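Local coordinates for prepilin-like protein (PDB 6QVF) that is a type IV pilin linked to natural competence that probably serves at a pilus tip as a receptor for incoming DNA, at residues Ala4-Gln7 / Ala8-Ala11. Sequence-based numbering, arbitrary orientation.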
# COMPACT_ATOMS: atom_id res chain seq x y z
N ALA B 4 -12.38 23.45 7.32
CA ALA B 4 -11.99 22.68 6.12
C ALA B 4 -10.52 22.97 5.80
O ALA B 4 -9.77 22.05 5.51
CB ALA B 4 -12.88 23.02 4.95
N SER B 5 -10.13 24.25 5.88
CA SER B 5 -8.77 24.67 5.56
C SER B 5 -7.77 24.03 6.52
O SER B 5 -6.71 23.55 6.12
CB SER B 5 -8.64 26.15 5.62
OG SER B 5 -9.34 26.76 4.56
N ALA B 6 -8.11 24.06 7.81
CA ALA B 6 -7.26 23.59 8.87
C ALA B 6 -7.06 22.07 8.73
O ALA B 6 -5.92 21.57 8.80
CB ALA B 6 -7.87 23.96 10.21
N GLN B 7 -8.17 21.35 8.49
CA GLN B 7 -8.11 19.92 8.39
C GLN B 7 -7.28 19.54 7.16
O GLN B 7 -6.54 18.59 7.22
CB GLN B 7 -9.50 19.30 8.29
CG GLN B 7 -10.30 19.32 9.57
CD GLN B 7 -9.77 18.38 10.61
OE1 GLN B 7 -9.86 17.15 10.49
NE2 GLN B 7 -9.20 18.95 11.63
N ALA B 8 -7.40 20.30 6.07
CA ALA B 8 -6.61 20.00 4.86
C ALA B 8 -5.11 20.16 5.14
O ALA B 8 -4.27 19.40 4.66
CB ALA B 8 -7.04 20.85 3.69
N ARG B 9 -4.75 21.15 5.96
CA ARG B 9 -3.37 21.38 6.30
C ARG B 9 -2.86 20.23 7.17
O ARG B 9 -1.76 19.74 6.95
CB ARG B 9 -3.21 22.71 7.04
CG ARG B 9 -3.03 23.89 6.11
CD ARG B 9 -2.59 25.12 6.88
NE ARG B 9 -3.41 25.35 8.07
CZ ARG B 9 -4.50 26.10 8.08
NH1 ARG B 9 -4.89 26.66 6.96
NH2 ARG B 9 -5.18 26.31 9.20
N PHE B 10 -3.66 19.83 8.16
CA PHE B 10 -3.31 18.72 9.05
C PHE B 10 -3.18 17.43 8.23
O PHE B 10 -2.29 16.60 8.48
CB PHE B 10 -4.35 18.52 10.14
CG PHE B 10 -4.51 19.68 11.08
CD1 PHE B 10 -3.42 20.44 11.46
CD2 PHE B 10 -5.75 20.00 11.60
CE1 PHE B 10 -3.57 21.51 12.33
CE2 PHE B 10 -5.90 21.07 12.45
CZ PHE B 10 -4.81 21.83 12.82
N ALA B 11 -4.04 17.26 7.22
CA ALA B 11 -3.94 16.04 6.37
C ALA B 11 -2.65 16.06 5.54
O ALA B 11 -1.98 15.03 5.37
CB ALA B 11 -5.11 15.94 5.44
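The side chains of Q7 and F10, three residues apart on one helix, meet with the amide nitrogen at the rim of the ring: Q7 NE2 lies in the ring plane, 3.6 Å from F10 CD2, and the two flat groups stand at 78°. In Q7 a turn about CB-CG (chi2 -70°) carries the amide from the backward-leaning CG round to the side of F10, where it stands off the helix surface. One face of the F10 ring lies over A6 O, which is offset toward the rim, with F10 CD2 3.2 Å from that oxygen. A6 O is at the same time the acceptor for F10 N at 2.9 Å, a nearly straight bond (166°) in the carbonyl plane, while A6 CB touches the ring at CE2. Such i to i+4 pairing is repeated by A8, R9 and A11 in the opening turns of helix 2-30, the long N-terminal helix of the type IV pilin fold, near the N-terminal start of the modelled chain. Here the four-stranded sheet's last hairpin loop comes up to the helix: H126 meets the F10 ring, P130 packs on Q7, F10 and A11, and R128 O takes a weak hydrogen bond from Q7 NE2. Were F10 reduced to an alanine, A6 O would probably lose its aromatic cover, and H126 and P130 would be left facing a gap, with the Q7 amide freer to turn. Round the helix from the ring, R9 turns back toward the N-terminus and lays one guanidinium face over the preceding turn, NH2 3.4 Å from A6 CA and NH1 3.7 Å from S5 O.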